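Side-chain contacts in endo-beta-1,2-glucanase (Talaromyces funiculosus, PDB 6IMV), which hydrolyses internal beta-1,2-glucosidic linkages of beta-1,2-glucan, as an endo-acting glycoside hydrolase found in a fungus: residues A[19-24]-A[31-36]; A[403-406]-A[410-413]. All blocks are in the same frame, centred on the assembly; numbering follows the deposited sequence.

Contact 1 (A[19-24]-A[31-36])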
# COMPACT_ATOMS: atom_id res chain seq x y z
N HIS A 19 -14.46 -19.73 6.14
CA HIS A 19 -15.20 -20.40 7.22
C HIS A 19 -15.07 -21.93 7.15
O HIS A 19 -15.64 -22.62 8.00
CB HIS A 19 -16.65 -19.91 7.34
CG HIS A 19 -17.55 -20.18 6.17
ND1 HIS A 19 -18.62 -19.35 5.90
CD2 HIS A 19 -17.57 -21.15 5.24
CE1 HIS A 19 -19.28 -19.81 4.85
NE2 HIS A 19 -18.65 -20.92 4.42
N GLN A 20 -14.30 -22.45 6.18
CA GLN A 20 -13.92 -23.87 6.13
C GLN A 20 -12.81 -24.19 7.14
O GLN A 20 -12.59 -25.37 7.44
CB GLN A 20 -13.45 -24.28 4.73
CG GLN A 20 -14.56 -24.35 3.69
CD GLN A 20 -14.03 -24.76 2.33
OE1 GLN A 20 -12.91 -24.43 1.95
NE2 GLN A 20 -14.84 -25.48 1.58
N TYR A 21 -12.08 -23.16 7.61
CA TYR A 21 -11.06 -23.26 8.65
C TYR A 21 -11.61 -22.72 9.97
O TYR A 21 -12.39 -21.77 9.98
CB TYR A 21 -9.84 -22.40 8.32
CG TYR A 21 -9.01 -22.81 7.14
CD1 TYR A 21 -9.45 -22.62 5.84
CD2 TYR A 21 -7.73 -23.32 7.31
CE1 TYR A 21 -8.67 -22.96 4.75
CE2 TYR A 21 -6.94 -23.67 6.23
CZ TYR A 21 -7.41 -23.49 4.95
OH TYR A 21 -6.62 -23.81 3.88
N THR A 22 -11.14 -23.29 11.08
CA THR A 22 -11.29 -22.68 12.40
C THR A 22 -10.14 -21.70 12.62
O THR A 22 -9.11 -21.79 11.96
CB THR A 22 -11.32 -23.73 13.53
OG1 THR A 22 -10.01 -24.29 13.64
CG2 THR A 22 -12.32 -24.84 13.29
N GLN A 23 -10.31 -20.78 13.58
CA GLN A 23 -9.27 -19.83 13.93
C GLN A 23 -8.00 -20.58 14.35
O GLN A 23 -6.90 -20.26 13.89
CB GLN A 23 -9.75 -18.89 15.04
CG GLN A 23 -8.63 -18.01 15.59
CD GLN A 23 -9.18 -16.79 16.28
OE1 GLN A 23 -9.90 -15.98 15.69
NE2 GLN A 23 -8.87 -16.66 17.56
N GLU A 24 -8.14 -21.59 15.21
CA GLU A 24 -7.00 -22.35 15.71
C GLU A 24 -6.29 -23.06 14.54
O GLU A 24 -5.07 -23.20 14.55
CB GLU A 24 -7.40 -23.34 16.80
CG GLU A 24 -6.22 -23.92 17.59
CD GLU A 24 -5.19 -22.95 18.17
OE1 GLU A 24 -3.99 -23.25 18.04
OE2 GLU A 24 -5.55 -21.91 18.76
N SER A 31 0.53 -21.18 6.61
CA SER A 31 0.91 -21.34 5.21
C SER A 31 -0.22 -21.95 4.39
O SER A 31 -0.46 -21.52 3.26
CB SER A 31 2.17 -22.14 5.08
OG SER A 31 3.26 -21.34 5.47
N LYS A 32 -0.90 -22.95 4.95
CA LYS A 32 -1.95 -23.61 4.23
C LYS A 32 -3.08 -22.61 3.95
O LYS A 32 -3.61 -22.56 2.83
CB LYS A 32 -2.50 -24.83 4.99
CG LYS A 32 -3.62 -25.53 4.23
CD LYS A 32 -4.17 -26.78 4.87
CE LYS A 32 -5.45 -27.19 4.18
NZ LYS A 32 -6.04 -28.40 4.79
N PHE A 33 -3.45 -21.84 4.97
CA PHE A 33 -4.51 -20.84 4.84
C PHE A 33 -4.08 -19.78 3.82
O PHE A 33 -4.84 -19.42 2.95
CB PHE A 33 -4.83 -20.21 6.20
CG PHE A 33 -6.01 -19.27 6.17
CD1 PHE A 33 -7.31 -19.75 6.19
CD2 PHE A 33 -5.81 -17.90 6.10
CE1 PHE A 33 -8.39 -18.88 6.15
CE2 PHE A 33 -6.89 -17.03 6.06
CZ PHE A 33 -8.18 -17.52 6.08
N ILE A 34 -2.83 -19.32 3.92
CA ILE A 34 -2.32 -18.26 3.05
C ILE A 34 -2.34 -18.72 1.58
O ILE A 34 -2.59 -17.93 0.68
CB ILE A 34 -0.93 -17.81 3.52
CG1 ILE A 34 -1.04 -16.89 4.74
CG2 ILE A 34 -0.14 -17.17 2.39
CD1 ILE A 34 0.25 -16.69 5.49
N ASN A 35 -2.09 -20.02 1.37
CA ASN A 35 -2.12 -20.62 0.04
C ASN A 35 -3.51 -20.46 -0.59
O ASN A 35 -3.64 -20.23 -1.80
CB ASN A 35 -1.68 -22.08 0.13
CG ASN A 35 -1.51 -22.75 -1.21
OD1 ASN A 35 -0.69 -22.31 -2.01
ND2 ASN A 35 -2.26 -23.82 -1.43
N ASP A 36 -4.56 -20.61 0.24
CA ASP A 36 -5.93 -20.42 -0.22
C ASP A 36 -6.19 -18.94 -0.51
O ASP A 36 -6.80 -18.60 -1.54
CB ASP A 36 -6.93 -21.00 0.78
CG ASP A 36 -6.95 -22.52 0.76
OD1 ASP A 36 -6.35 -23.10 -0.16
OD2 ASP A 36 -7.57 -23.11 1.66
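Tyr21 reaches from the chain ahead of helix 23-28 to helix 30-41, where it meets Phe33, Lys32 and Asp36 and shows how one aromatic residue can serve an apolar and a polar neighbour at once. From CB the side chain turns so that CG stands beside the backbone N and anti to the carbonyl carbon (chi1 -67°), which sends the ring across to the helix. Its CG lies 3.6 Å from CD1 of Phe33, and CD1 of Tyr21 is just as near to that same atom. CD2 and CE2 of Tyr21 also lie under Phe33 CD1, at 3.8 and 3.9 Å. Phe33 CD1 sits over the middle of the tyrosine ring, so the phenylalanine presents its edge to a face of Tyr21; the planes stand at 88° with centroids 4.9 Å apart, a T-shaped stack. Further out, CE1 and CZ both pass 3.3 Å from OD2 of Asp36, which lies near the plane of the ring at its edge. At the tip, OH donates a short hydrogen bond of 2.5 Å to Asp36 OD2, approaching from above the carboxylate plane rather than within it. The extended aliphatic chain of Lys32 passes the hydroxyl as well, its CG 3.5 Å from Tyr21 OH. A phenylalanine in place of Tyr21 could still receive the edge of Phe33, but would probably leave Asp36 OD2 without its hydroxyl donor. Phe33 also makes an edge-to-face pair with Phe17 and rests on Met398 and Arg402 of helix 394-405, while the carbonyl oxygen of Tyr21 accepts a hydrogen bond from Arg402. The tyrosine thus ties the N-terminal segment to two helices: 30-41 through its side chain, 394-405 through its backbone.

Contact 2 (A[403-406]-A[410-413]); sequences NMAI and MQNI
A turn from a helix into a beta hairpin brings Met410 and Gln411 back against Met404 and Ala405: the chain leaves helix 394-405 and re-enters as the short strand 411-412, paired antiparallel with strand 415-421. The touching atoms are mostly side-chain carbons set against helix carbonyls. CB of Met410 lies 3.3 Å from Met404 O and equally close to Ala405 O, so two successive carbonyl oxygens converge on one methylene. Met410 CG stands beside its own backbone N (chi1 -77°), 3.4 Å from Met404 O, before the chain bends away at its next two torsions. Gln411 comes alongside Ala405: Gln411 CG is 3.7 Å from Ala405 O and 4.1 Å from Ala405 CB. Beyond CG the glutamine runs extended, and its amide oxygen OE1 is gripped by two donors, Arg16 NH1 and Ala18 N. Arg16 NH1 also bonds Ala405 O, bridging helix and strand, and its positive charge would probably be favoured among carbonyls at this end of a helix. Met410 packs on Thr417 and Thr420 of strand 415-421. The last carbonyls of a helix lack N-H partners from a following turn, and here Arg16 and the carbons of the returning chain meet them, where helix 394-405 passes into the antiparallel hairpin 411-421.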
# COMPACT_ATOMS: atom_id res chain seq x y z
N ASN A 403 -11.34 -13.60 10.42
CA ASN A 403 -12.43 -13.12 11.26
C ASN A 403 -13.31 -12.13 10.48
O ASN A 403 -14.55 -12.22 10.50
CB ASN A 403 -11.93 -12.51 12.58
CG ASN A 403 -13.00 -12.50 13.65
OD1 ASN A 403 -13.37 -13.55 14.15
ND2 ASN A 403 -13.49 -11.32 14.00
N MET A 404 -12.68 -11.20 9.78
CA MET A 404 -13.40 -10.23 8.96
C MET A 404 -13.96 -10.89 7.69
O MET A 404 -15.11 -10.63 7.33
CB MET A 404 -12.48 -9.06 8.61
CG MET A 404 -12.13 -8.22 9.82
SD MET A 404 -11.07 -6.81 9.42
CE MET A 404 -9.45 -7.47 9.83
N ALA A 405 -13.18 -11.77 7.05
CA ALA A 405 -13.56 -12.43 5.78
C ALA A 405 -14.79 -13.33 5.94
O ALA A 405 -15.55 -13.54 5.00
CB ALA A 405 -12.40 -13.24 5.24
N ILE A 406 -14.99 -13.85 7.15
CA ILE A 406 -16.14 -14.71 7.46
C ILE A 406 -17.43 -13.90 7.59
O ILE A 406 -18.52 -14.46 7.48
CB ILE A 406 -15.81 -15.54 8.71
CG1 ILE A 406 -14.86 -16.66 8.32
CG2 ILE A 406 -17.05 -16.08 9.40
CD1 ILE A 406 -14.26 -17.37 9.48
N MET A 410 -18.12 -11.09 2.67
CA MET A 410 -16.76 -10.56 2.83
C MET A 410 -15.73 -11.41 2.07
O MET A 410 -14.55 -11.06 2.04
CB MET A 410 -16.40 -10.42 4.31
CG MET A 410 -17.05 -9.20 4.94
SD MET A 410 -16.64 -7.67 4.02
CE MET A 410 -14.91 -7.47 4.47
N GLN A 411 -16.18 -12.47 1.40
CA GLN A 411 -15.42 -13.11 0.32
C GLN A 411 -16.24 -13.07 -0.97
O GLN A 411 -17.49 -13.08 -0.96
CB GLN A 411 -15.04 -14.55 0.63
CG GLN A 411 -14.06 -14.71 1.78
CD GLN A 411 -13.70 -16.16 2.01
OE1 GLN A 411 -14.50 -16.96 2.49
NE2 GLN A 411 -12.47 -16.50 1.64
N ASN A 412 -15.51 -13.05 -2.09
CA ASN A 412 -16.08 -13.03 -3.43
C ASN A 412 -15.14 -13.82 -4.35
O ASN A 412 -14.07 -14.23 -3.93
CB ASN A 412 -16.30 -11.59 -3.90
CG ASN A 412 -15.03 -10.77 -3.89
OD1 ASN A 412 -14.19 -10.92 -4.77
ND2 ASN A 412 -14.90 -9.90 -2.90
N ILE A 413 -15.55 -13.97 -5.62
CA ILE A 413 -14.78 -14.76 -6.62
C ILE A 413 -13.50 -14.04 -7.03
O ILE A 413 -12.75 -14.58 -7.86
CB ILE A 413 -15.64 -15.11 -7.85
CG1 ILE A 413 -16.19 -13.87 -8.57
CG2 ILE A 413 -16.74 -16.08 -7.49
CD1 ILE A 413 -16.71 -14.16 -9.96

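Contacts 1 and 2 show how chemistry follows position around a single helix, 394-405. Contact 1 is partly buried and lies against the flank of that helix through Phe33, relying on an aromatic stack and a hydroxyl-carboxylate bond. Contact 2 is buried and sits at the C-terminal end of the same helix, where apolar carbons meet backbone oxygens. Their centres are 12 Å apart, and they touch where His19 N lies 3.8 Å from Ile406 CG1. The chain just before contact 1 links them further: Phe17 packs on both Phe33 and Gln411. Neither contact contributes a residue to the glucose-binding pocket.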